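Side-chain contacts in BIFUNCTIONAL PROTEIN Proline utilization A (PutA) (Corynebacterium freiburgense, PDB 5UX5), which probably oxidises proline to glutamate in two steps, with an FAD-dependent proline dehydrogenase and an NAD-dependent aldehyde dehydrogenase joined in one chain: residues G300-L303 with S304-V308; P319-T322 with K323-D327; N329-R332 with M333-Y336. One frame throughout, in Å; residues are numbered along the deposited sequence.

Interaction 1. Residues G300-L303 with S304-V308; sequences GANL and SMEKV. With FAD (flavin-adenine dinucleotide), chain E.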
loop_
_atom_site.group_PDB
_atom_site.type_symbol
_atom_site.label_atom_id
_atom_site.label_comp_id
_atom_site.label_asym_id
_atom_site.label_seq_id
_atom_site.Cartn_x
_atom_site.Cartn_y
_atom_site.Cartn_z
ATOM N N GLY A 300 -7.183 -18.918 -15.300
ATOM C CA GLY A 300 -6.812 -17.996 -14.231
ATOM C C GLY A 300 -8.006 -17.300 -13.611
ATOM O O GLY A 300 -8.862 -16.792 -14.344
ATOM N N ALA A 301 -8.093 -17.257 -12.275
ATOM C CA ALA A 301 -9.294 -16.758 -11.607
ATOM C C ALA A 301 -9.091 -15.434 -10.868
ATOM O O ALA A 301 -10.024 -14.953 -10.223
ATOM C CB ALA A 301 -9.835 -17.811 -10.645
ATOM N N ASN A 302 -7.931 -14.803 -10.984
ATOM C CA ASN A 302 -7.593 -13.671 -10.137
ATOM C C ASN A 302 -7.326 -12.394 -10.952
ATOM O O ASN A 302 -6.535 -11.540 -10.541
ATOM C CB ASN A 302 -6.396 -14.031 -9.264
ATOM C CG ASN A 302 -6.163 -13.034 -8.161
ATOM O OD1 ASN A 302 -7.086 -12.678 -7.403
ATOM N ND2 ASN A 302 -4.930 -12.530 -8.088
ATOM N N LEU A 303 -7.981 -12.239 -12.109
ATOM C CA LEU A 303 -7.690 -11.106 -12.985
ATOM C C LEU A 303 -8.013 -9.760 -12.320
ATOM O O LEU A 303 -7.215 -8.813 -12.400
ATOM C CB LEU A 303 -8.455 -11.286 -14.305
ATOM C CG LEU A 303 -8.254 -10.334 -15.495
ATOM C CD1 LEU A 303 -6.858 -10.453 -16.068
ATOM C CD2 LEU A 303 -9.288 -10.600 -16.562
ATOM N N SER A 304 -9.163 -9.664 -11.636
ATOM C CA SER A 304 -9.551 -8.429 -10.952
ATOM C C SER A 304 -8.462 -7.955 -10.006
ATOM O O SER A 304 -7.910 -6.864 -10.172
ATOM C CB SER A 304 -10.844 -8.630 -10.163
ATOM O OG SER A 304 -11.997 -8.653 -11.003
ATOM N N MET A 305 -8.136 -8.767 -8.995
ATOM C CA MET A 305 -7.115 -8.318 -8.056
ATOM C C MET A 305 -5.738 -8.209 -8.694
ATOM O O MET A 305 -4.897 -7.451 -8.193
ATOM C CB MET A 305 -7.054 -9.218 -6.834
ATOM C CG MET A 305 -8.240 -9.052 -5.866
ATOM S SD MET A 305 -8.633 -7.345 -5.409
ATOM C CE MET A 305 -7.018 -6.761 -4.883
ATOM N N GLU A 306 -5.492 -8.908 -9.801
ATOM C CA GLU A 306 -4.215 -8.752 -10.482
ATOM C C GLU A 306 -4.094 -7.385 -11.138
ATOM O O GLU A 306 -3.000 -6.813 -11.172
ATOM C CB GLU A 306 -4.040 -9.856 -11.515
ATOM C CG GLU A 306 -3.631 -11.194 -10.973
ATOM C CD GLU A 306 -2.236 -11.172 -10.413
ATOM O OE1 GLU A 306 -1.479 -10.207 -10.683
ATOM O OE2 GLU A 306 -1.890 -12.136 -9.708
ATOM N N LYS A 307 -5.204 -6.837 -11.639
ATOM C CA LYS A 307 -5.157 -5.516 -12.251
ATOM C C LYS A 307 -5.084 -4.424 -11.182
ATOM O O LYS A 307 -4.338 -3.443 -11.339
ATOM C CB LYS A 307 -6.390 -5.308 -13.142
ATOM C CG LYS A 307 -6.547 -6.272 -14.342
ATOM C CD LYS A 307 -7.425 -5.719 -15.448
ATOM C CE LYS A 307 -7.599 -6.753 -16.573
ATOM N NZ LYS A 307 -8.130 -6.304 -17.916
ATOM N N VAL A 308 -5.804 -4.600 -10.066
ATOM C CA VAL A 308 -5.683 -3.664 -8.944
ATOM C C VAL A 308 -4.243 -3.617 -8.439
ATOM O O VAL A 308 -3.688 -2.541 -8.212
ATOM C CB VAL A 308 -6.667 -4.013 -7.809
ATOM C CG1 VAL A 308 -6.227 -3.321 -6.537
ATOM C CG2 VAL A 308 -8.130 -3.635 -8.162
HETATM P PA FAD E . -13.797 -19.083 -20.410
HETATM O O1A FAD E . -15.015 -18.113 -20.591
HETATM O O2A FAD E . -13.222 -19.727 -21.583
HETATM O O5B FAD E . -12.554 -18.537 -19.816
HETATM C C5B FAD E . -12.629 -17.464 -18.895
HETATM C C4B FAD E . -11.218 -17.060 -18.511
HETATM O O4B FAD E . -10.651 -16.233 -19.485
HETATM C C3B FAD E . -11.153 -16.284 -17.235
HETATM O O3B FAD E . -11.193 -17.031 -16.071
HETATM C C2B FAD E . -9.871 -15.546 -17.383
HETATM O O2B FAD E . -8.807 -16.267 -16.880
HETATM C C1B FAD E . -9.805 -15.294 -18.861
HETATM N N9A FAD E . -10.213 -13.945 -19.227
HETATM C C8A FAD E . -11.514 -13.490 -19.391
HETATM N N7A FAD E . -11.498 -12.180 -19.706
HETATM C C5A FAD E . -10.194 -11.703 -19.785
HETATM C C6A FAD E . -9.606 -10.459 -20.086
HETATM N N6A FAD E . -10.370 -9.263 -20.396
HETATM N N1A FAD E . -8.268 -10.359 -20.077
HETATM C C2A FAD E . -7.489 -11.443 -19.770
HETATM N N3A FAD E . -8.031 -12.666 -19.472
HETATM C C4A FAD E . -9.359 -12.830 -19.471
HETATM N N1 FAD E . -8.183 -20.784 -11.265
HETATM C C2 FAD E . -6.918 -20.437 -10.667
HETATM O O2 FAD E . -6.431 -19.165 -10.852
HETATM N N3 FAD E . -6.252 -21.372 -9.863
HETATM C C4 FAD E . -6.759 -22.656 -9.660
HETATM O O4 FAD E . -6.074 -23.567 -8.874
HETATM C C4X FAD E . -7.987 -23.085 -10.404
HETATM N N5 FAD E . -8.452 -24.395 -10.385
HETATM C C5X FAD E . -9.576 -24.770 -11.133
HETATM C C6 FAD E . -10.056 -26.094 -11.115
HETATM C C7 FAD E . -11.178 -26.427 -11.864
HETATM C C7M FAD E . -11.718 -27.827 -11.858
HETATM C C8 FAD E . -11.815 -25.490 -12.638
HETATM C C8M FAD E . -13.019 -25.857 -13.444
HETATM C C9 FAD E . -11.349 -24.184 -12.660
HETATM C C9A FAD E . -10.239 -23.831 -11.915
HETATM N N10 FAD E . -9.782 -22.483 -11.978
HETATM C C10 FAD E . -8.654 -22.090 -11.226
HETATM C "C1'" FAD E . -10.526 -21.491 -12.774
HETATM C "C2'" FAD E . -10.001 -21.184 -14.151
HETATM O "O2'" FAD E . -8.793 -20.524 -14.025
HETATM C "C3'" FAD E . -11.073 -20.340 -14.873
HETATM O "O3'" FAD E . -11.204 -19.152 -14.193
HETATM C "C4'" FAD E . -12.477 -20.936 -15.029
HETATM O "O4'" FAD E . -12.493 -22.317 -15.024
HETATM C "C5'" FAD E . -13.266 -20.359 -16.226
HETATM O "O5'" FAD E . -12.567 -20.297 -17.464
HETATM P P FAD E . -12.941 -21.181 -18.770
HETATM O O1P FAD E . -11.778 -21.966 -19.486
HETATM O O2P FAD E . -14.157 -21.983 -18.165
HETATM O O3P FAD E . -14.010 -20.330 -19.642
#

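Interaction 2. Residues P319-T322 with K323-D327; sequences PYAT and KEEVD. With FAD (flavin-adenine dinucleotide), chain E.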
loop_
_atom_site.group_PDB
_atom_site.type_symbol
_atom_site.label_atom_id
_atom_site.label_comp_id
_atom_site.label_asym_id
_atom_site.label_seq_id
_atom_site.Cartn_x
_atom_site.Cartn_y
_atom_site.Cartn_z
ATOM N N PRO A 319 -1.361 -10.824 -15.929
ATOM C CA PRO A 319 -2.018 -11.566 -17.002
ATOM C C PRO A 319 -2.026 -10.788 -18.311
ATOM O O PRO A 319 -1.674 -9.618 -18.390
ATOM C CB PRO A 319 -3.452 -11.763 -16.498
ATOM C CG PRO A 319 -3.426 -11.418 -15.081
ATOM C CD PRO A 319 -2.342 -10.409 -14.915
ATOM N N TYR A 320 -2.411 -11.494 -19.362
ATOM C CA TYR A 320 -2.531 -10.900 -20.671
ATOM C C TYR A 320 -3.551 -9.785 -20.626
ATOM O O TYR A 320 -4.439 -9.782 -19.776
ATOM C CB TYR A 320 -2.994 -11.944 -21.684
ATOM C CG TYR A 320 -1.983 -12.963 -22.120
ATOM C CD1 TYR A 320 -0.974 -12.627 -23.002
ATOM C CD2 TYR A 320 -2.061 -14.286 -21.683
ATOM C CE1 TYR A 320 -0.049 -13.576 -23.432
ATOM C CE2 TYR A 320 -1.130 -15.244 -22.110
ATOM C CZ TYR A 320 -0.133 -14.870 -22.984
ATOM O OH TYR A 320 0.786 -15.780 -23.418
ATOM N N ALA A 321 -3.466 -8.872 -21.610
ATOM C CA ALA A 321 -4.385 -7.741 -21.683
ATOM C C ALA A 321 -5.763 -8.126 -22.208
ATOM O O ALA A 321 -6.748 -7.472 -21.855
ATOM C CB ALA A 321 -3.799 -6.639 -22.555
ATOM N N THR A 322 -5.864 -9.164 -23.034
ATOM C CA THR A 322 -7.120 -9.588 -23.651
ATOM C C THR A 322 -7.380 -11.067 -23.388
ATOM O O THR A 322 -6.447 -11.857 -23.282
ATOM C CB THR A 322 -7.087 -9.404 -25.152
ATOM O OG1 THR A 322 -6.269 -10.440 -25.702
ATOM C CG2 THR A 322 -6.452 -8.118 -25.498
ATOM N N LYS A 323 -8.662 -11.449 -23.336
ATOM C CA LYS A 323 -9.026 -12.865 -23.213
ATOM C C LYS A 323 -8.636 -13.684 -24.452
ATOM O O LYS A 323 -8.425 -14.901 -24.356
ATOM C CB LYS A 323 -10.528 -12.982 -22.935
ATOM C CG LYS A 323 -11.256 -14.199 -23.557
ATOM C CD LYS A 323 -12.066 -14.949 -22.502
ATOM C CE LYS A 323 -13.115 -15.855 -23.106
ATOM N NZ LYS A 323 -12.541 -17.096 -23.730
ATOM N N GLU A 324 -8.553 -13.060 -25.626
ATOM C CA GLU A 324 -8.078 -13.792 -26.796
ATOM C C GLU A 324 -6.668 -14.339 -26.571
ATOM O O GLU A 324 -6.338 -15.454 -27.009
ATOM C CB GLU A 324 -8.131 -12.901 -28.036
ATOM C CG GLU A 324 -9.549 -12.604 -28.540
ATOM C CD GLU A 324 -10.314 -11.560 -27.683
ATOM O OE1 GLU A 324 -9.675 -10.709 -27.009
ATOM O OE2 GLU A 324 -11.567 -11.595 -27.693
ATOM N N GLU A 325 -5.807 -13.556 -25.917
ATOM C CA GLU A 325 -4.459 -14.048 -25.661
ATOM C C GLU A 325 -4.492 -15.237 -24.705
ATOM O O GLU A 325 -3.715 -16.188 -24.840
ATOM C CB GLU A 325 -3.604 -12.908 -25.130
ATOM C CG GLU A 325 -3.456 -11.780 -26.127
ATOM C CD GLU A 325 -2.883 -10.536 -25.508
ATOM O OE1 GLU A 325 -3.661 -9.710 -24.973
ATOM O OE2 GLU A 325 -1.646 -10.391 -25.542
ATOM N N VAL A 326 -5.424 -15.213 -23.765
ATOM C CA VAL A 326 -5.556 -16.282 -22.794
ATOM C C VAL A 326 -5.997 -17.558 -23.483
ATOM O O VAL A 326 -5.433 -18.639 -23.265
ATOM C CB VAL A 326 -6.548 -15.866 -21.704
ATOM C CG1 VAL A 326 -6.707 -16.994 -20.734
ATOM C CG2 VAL A 326 -6.066 -14.590 -21.035
ATOM N N ASP A 327 -7.055 -17.460 -24.286
ATOM C CA ASP A 327 -7.508 -18.624 -25.031
ATOM C C ASP A 327 -6.391 -19.182 -25.904
ATOM O O ASP A 327 -6.242 -20.401 -26.025
ATOM C CB ASP A 327 -8.717 -18.246 -25.883
ATOM C CG ASP A 327 -9.973 -18.101 -25.066
ATOM O OD1 ASP A 327 -10.060 -18.697 -23.965
ATOM O OD2 ASP A 327 -10.905 -17.448 -25.558
HETATM P PA FAD E . -13.797 -19.083 -20.410
HETATM O O1A FAD E . -15.015 -18.113 -20.591
HETATM O O2A FAD E . -13.222 -19.727 -21.583
HETATM O O5B FAD E . -12.554 -18.537 -19.816
HETATM C C5B FAD E . -12.629 -17.464 -18.895
HETATM C C4B FAD E . -11.218 -17.060 -18.511
HETATM O O4B FAD E . -10.651 -16.233 -19.485
HETATM C C3B FAD E . -11.153 -16.284 -17.235
HETATM O O3B FAD E . -11.193 -17.031 -16.071
HETATM C C2B FAD E . -9.871 -15.546 -17.383
HETATM O O2B FAD E . -8.807 -16.267 -16.880
HETATM C C1B FAD E . -9.805 -15.294 -18.861
HETATM N N9A FAD E . -10.213 -13.945 -19.227
HETATM C C8A FAD E . -11.514 -13.490 -19.391
HETATM N N7A FAD E . -11.498 -12.180 -19.706
HETATM C C5A FAD E . -10.194 -11.703 -19.785
HETATM C C6A FAD E . -9.606 -10.459 -20.086
HETATM N N6A FAD E . -10.370 -9.263 -20.396
HETATM N N1A FAD E . -8.268 -10.359 -20.077
HETATM C C2A FAD E . -7.489 -11.443 -19.770
HETATM N N3A FAD E . -8.031 -12.666 -19.472
HETATM C C4A FAD E . -9.359 -12.830 -19.471
HETATM N N1 FAD E . -8.183 -20.784 -11.265
HETATM C C2 FAD E . -6.918 -20.437 -10.667
HETATM O O2 FAD E . -6.431 -19.165 -10.852
HETATM N N3 FAD E . -6.252 -21.372 -9.863
HETATM C C4 FAD E . -6.759 -22.656 -9.660
HETATM O O4 FAD E . -6.074 -23.567 -8.874
HETATM C C4X FAD E . -7.987 -23.085 -10.404
HETATM N N5 FAD E . -8.452 -24.395 -10.385
HETATM C C5X FAD E . -9.576 -24.770 -11.133
HETATM C C6 FAD E . -10.056 -26.094 -11.115
HETATM C C7 FAD E . -11.178 -26.427 -11.864
HETATM C C7M FAD E . -11.718 -27.827 -11.858
HETATM C C8 FAD E . -11.815 -25.490 -12.638
HETATM C C8M FAD E . -13.019 -25.857 -13.444
HETATM C C9 FAD E . -11.349 -24.184 -12.660
HETATM C C9A FAD E . -10.239 -23.831 -11.915
HETATM N N10 FAD E . -9.782 -22.483 -11.978
HETATM C C10 FAD E . -8.654 -22.090 -11.226
HETATM C "C1'" FAD E . -10.526 -21.491 -12.774
HETATM C "C2'" FAD E . -10.001 -21.184 -14.151
HETATM O "O2'" FAD E . -8.793 -20.524 -14.025
HETATM C "C3'" FAD E . -11.073 -20.340 -14.873
HETATM O "O3'" FAD E . -11.204 -19.152 -14.193
HETATM C "C4'" FAD E . -12.477 -20.936 -15.029
HETATM O "O4'" FAD E . -12.493 -22.317 -15.024
HETATM C "C5'" FAD E . -13.266 -20.359 -16.226
HETATM O "O5'" FAD E . -12.567 -20.297 -17.464
HETATM P P FAD E . -12.941 -21.181 -18.770
HETATM O O1P FAD E . -11.778 -21.966 -19.486
HETATM O O2P FAD E . -14.157 -21.983 -18.165
HETATM O O3P FAD E . -14.010 -20.330 -19.642
#

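Interaction 3. Residues N329-R332 with M333-Y336; sequences NFLR and MMDY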
loop_
_atom_site.group_PDB
_atom_site.type_symbol
_atom_site.label_atom_id
_atom_site.label_comp_id
_atom_site.label_asym_id
_atom_site.label_seq_id
_atom_site.Cartn_x
_atom_site.Cartn_y
_atom_site.Cartn_z
ATOM N N ASN A 329 -2.966 -18.873 -25.441
ATOM C CA ASN A 329 -1.923 -19.502 -24.644
ATOM C C ASN A 329 -2.408 -20.810 -24.033
ATOM O O ASN A 329 -1.617 -21.737 -23.839
ATOM C CB ASN A 329 -1.453 -18.532 -23.555
ATOM C CG ASN A 329 -0.154 -18.973 -22.898
ATOM O OD1 ASN A 329 0.759 -19.442 -23.572
ATOM N ND2 ASN A 329 -0.059 -18.805 -21.587
ATOM N N PHE A 330 -3.695 -20.893 -23.694
ATOM C CA PHE A 330 -4.250 -22.153 -23.226
ATOM C C PHE A 330 -4.056 -23.233 -24.284
ATOM O O PHE A 330 -3.657 -24.359 -23.975
ATOM C CB PHE A 330 -5.726 -21.955 -22.881
ATOM C CG PHE A 330 -6.306 -22.990 -21.962
ATOM C CD1 PHE A 330 -6.153 -22.885 -20.593
ATOM C CD2 PHE A 330 -7.026 -24.070 -22.467
ATOM C CE1 PHE A 330 -6.719 -23.843 -19.747
ATOM C CE2 PHE A 330 -7.585 -25.018 -21.630
ATOM C CZ PHE A 330 -7.439 -24.898 -20.276
ATOM N N LEU A 331 -4.284 -22.891 -25.554
ATOM C CA LEU A 331 -4.047 -23.856 -26.621
ATOM C C LEU A 331 -2.560 -24.104 -26.831
ATOM O O LEU A 331 -2.164 -25.226 -27.155
ATOM C CB LEU A 331 -4.700 -23.385 -27.914
ATOM C CG LEU A 331 -6.223 -23.251 -27.935
ATOM C CD1 LEU A 331 -6.623 -22.435 -29.132
ATOM C CD2 LEU A 331 -6.846 -24.589 -28.092
ATOM N N ARG A 332 -1.716 -23.075 -26.677
ATOM C CA ARG A 332 -0.279 -23.302 -26.852
ATOM C C ARG A 332 0.268 -24.245 -25.788
ATOM O O ARG A 332 1.054 -25.151 -26.094
ATOM C CB ARG A 332 0.503 -21.992 -26.839
ATOM C CG ARG A 332 2.018 -22.200 -26.969
ATOM C CD ARG A 332 2.804 -20.886 -27.088
ATOM N NE ARG A 332 2.499 -19.987 -25.973
ATOM C CZ ARG A 332 3.081 -18.808 -25.739
ATOM N NH1 ARG A 332 4.021 -18.345 -26.537
ATOM N NH2 ARG A 332 2.707 -18.081 -24.696
ATOM N N MET A 333 -0.133 -24.057 -24.533
ATOM C CA MET A 333 0.408 -24.912 -23.488
ATOM C C MET A 333 -0.081 -26.344 -23.632
ATOM O O MET A 333 0.684 -27.293 -23.433
ATOM C CB MET A 333 0.076 -24.349 -22.112
ATOM C CG MET A 333 0.676 -22.977 -21.885
ATOM S SD MET A 333 0.877 -22.560 -20.142
ATOM C CE MET A 333 -0.793 -22.669 -19.589
ATOM N N MET A 334 -1.349 -26.513 -23.987
ATOM C CA MET A 334 -1.892 -27.831 -24.285
ATOM C C MET A 334 -1.104 -28.499 -25.409
ATOM O O MET A 334 -0.630 -29.637 -25.278
ATOM C CB MET A 334 -3.353 -27.650 -24.666
ATOM C CG MET A 334 -4.149 -28.834 -24.946
ATOM S SD MET A 334 -5.725 -28.129 -25.422
ATOM C CE MET A 334 -5.246 -27.411 -26.958
ATOM N N ASP A 335 -0.929 -27.769 -26.508
ATOM C CA ASP A 335 -0.204 -28.245 -27.675
ATOM C C ASP A 335 1.176 -28.776 -27.310
ATOM O O ASP A 335 1.603 -29.827 -27.801
ATOM C CB ASP A 335 -0.077 -27.061 -28.635
ATOM C CG ASP A 335 0.127 -27.465 -30.065
ATOM O OD1 ASP A 335 0.983 -28.338 -30.344
ATOM O OD2 ASP A 335 -0.569 -26.858 -30.908
ATOM N N TYR A 336 1.896 -28.044 -26.468
ATOM C CA TYR A 336 3.283 -28.369 -26.174
ATOM C C TYR A 336 3.389 -29.646 -25.345
ATOM O O TYR A 336 4.296 -30.464 -25.557
ATOM C CB TYR A 336 3.917 -27.185 -25.442
ATOM C CG TYR A 336 5.345 -27.357 -24.940
ATOM C CD1 TYR A 336 5.630 -28.064 -23.774
ATOM C CD2 TYR A 336 6.403 -26.730 -25.590
ATOM C CE1 TYR A 336 6.933 -28.194 -23.315
ATOM C CE2 TYR A 336 7.705 -26.842 -25.135
ATOM C CZ TYR A 336 7.970 -27.580 -23.998
ATOM O OH TYR A 336 9.277 -27.683 -23.559
#

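Interaction 1. Residues G300-L303 with S304-V308
Glu306 N and Lys307 N reach back to the carbonyl oxygens of Asn302 and Leu303 and close the first turn of helix 303-313, with Glu306 N 2.9 Å from Asn302 O. Asn302 holds the N-cap position, but its side chain makes no capping bond. Its CG stands opposite the backbone N (chi1 -168°), which puts the amide beside Met305 and Glu306. Asn302 OD1 rests on Met305 CB at 3.5 Å, and ND2 sits beside Glu306 CG. The two side chains of Asn302 and Glu306 meet at about a right angle, with amide and carboxylate planes 86° apart, and Asn302 ND2 makes only a weak bond to Glu306 OE2 at 3.5 Å. Tyr236 N is the stronger partner of that oxygen. One residue further on, Leu303 CG touches Lys307 CE at 3.8 Å, the extended aliphatic stem of the lysine running past the leucine. Leu303 also faces the cofactor: its CD2 lies over the face of the FAD adenine, 3.5 Å from C5A. Just before the helix, Gly300 turns its backbone to FAD at angles that call for glycine. Gly300 N donates to the ribityl O2', while Gly300 O accepts from the ribose O2B at 2.6 Å. Ala301 N then meets the flavin carbonyl O2 at 2.9 Å. A loop beyond strand 293-298 that grips a cofactor through its main chain and then enters a helix is characteristic of the strand C-terminal ends of a TIM barrel, here the FAD site of the proline dehydrogenase domain.

Interaction 2. Residues P319-T322 with K323-D327
Glu325 OE1 takes two bonds from a single residue, Thr322, whose hydroxyl in turn receives the backbone N-H of the glutamate. Thr322 OG1 donates to Glu325 OE1 over 2.8 Å along the anti lone pair, away from the other oxygen. Thr322 N reaches the same atom at 3.0 Å, also on the anti side but 25° out of the carboxylate plane. In return Glu325 N donates to Thr322 OG1 at 3.2 Å. This is a capping box, reinforced by the hydroxyl-to-carboxylate bond, and it secures the first turn of helix 323-337. With chi1 at 75°, Thr322 OG1 sits between its own backbone N and carbonyl carbon, where it can serve both bonds; Glu325 stretches out beyond CG and crosses the threonine at about a right angle. On the way, Glu325 CB lies over one face of the Tyr320 ring in a CH-pi contact, 3.8 Å from the centroid. Tyr320 CD2 also packs on Val326 CG2 at 4.1 Å, while its OH is bonded to Ala455 O. Along the other flank, Lys323 CB lies 3.4 Å from C5A of the FAD adenine. The bent lysine chain then takes NZ to a salt bridge with Asp327 and to a weak bond with the diphosphate oxygen O2A, 3.5 Å away. Asp327 carries a second partner, Lys299, which itself bonds FAD. The loop before the cap runs back to helix 303-313, where Pro319 packs on Leu303 and Glu306; Tyr320 pairs through its backbone with Tyr267 just beyond strand 260-265, and the hydroxyl end of Tyr320 lies against Asn329 and Arg332 further along helix 323-337.

Interaction 3. Residues N329-R332 with M333-Y336
Asn329 carries CG opposite its backbone N (chi1 -166°) and Met333 carries its own opposite the carbonyl carbon (chi1 -62°), which brings Met333 CG to 3.9 Å from Asn329 OD1 one turn away. The two side chains meet at a slant, with Met333 SD near Asn329 ND2 (4.1 Å). OD1 is also gripped side-on by Arg332, whose chain bends at chi3 to bring the guanidinium edge round. Arg332 NE donates to Asn329 OD1 at 3.0 Å, within the carbonyl plane. Arg332 NH2 meets the same oxygen at 2.6 Å, but stands 54° above that plane. OD1 lies nearly in the guanidinium plane, so the two bonds help set the turn of the guanidinium, while the bond from Asn329 ND2 to Ala266 O helps hold the amide; Arg332 NH2 has a second partner in Ala455 O. Leu331 and Met334 run alongside each other in the same direction, and the terminal bend of the methionine brings its CE to Leu331 CD2 at 3.4 Å. Through the backbone, Met333, Met334, Asp335 and Tyr336 each donate to the residue four places earlier; Met333 N to Asn329 O, 2.8 Å, is one of these bonds. Asp335 is buried but well supplied with positive charge, forming salt bridges with Arg451, Arg367 and Arg339, which would probably favour its ionised form. Met333 packs on Ser271 and Leu275 of helix 271-287, and Met334 on Ser359, Ala360 and Leu363 of helix 354-367. Such a buried helix, wedged between its neighbours outside a ring of parallel strands, is characteristic of the TIM-barrel fold of proline dehydrogenase.

Overall arrangement
The three contacts follow one another along the barrel of the proline dehydrogenase domain, and two of them hold FAD directly. Interactions 1 and 2, centres about 12 Å apart, cover opposite faces of the adenine: Leu303 on one side, Lys323 on the other. They also touch each other, Leu303 CD1 lying 3.7 Å from Pro319 CB. Interaction 3 continues the helix begun by interaction 2, their centres about 13 Å apart, and Tyr320 OH lies 3.4 Å from Asn329 CG. Interactions 1 and 3 do not touch, their nearest atoms being about 7 Å apart. Lys299 still relates them, meeting FAD, Asp327 and Phe330 from just before Gly300.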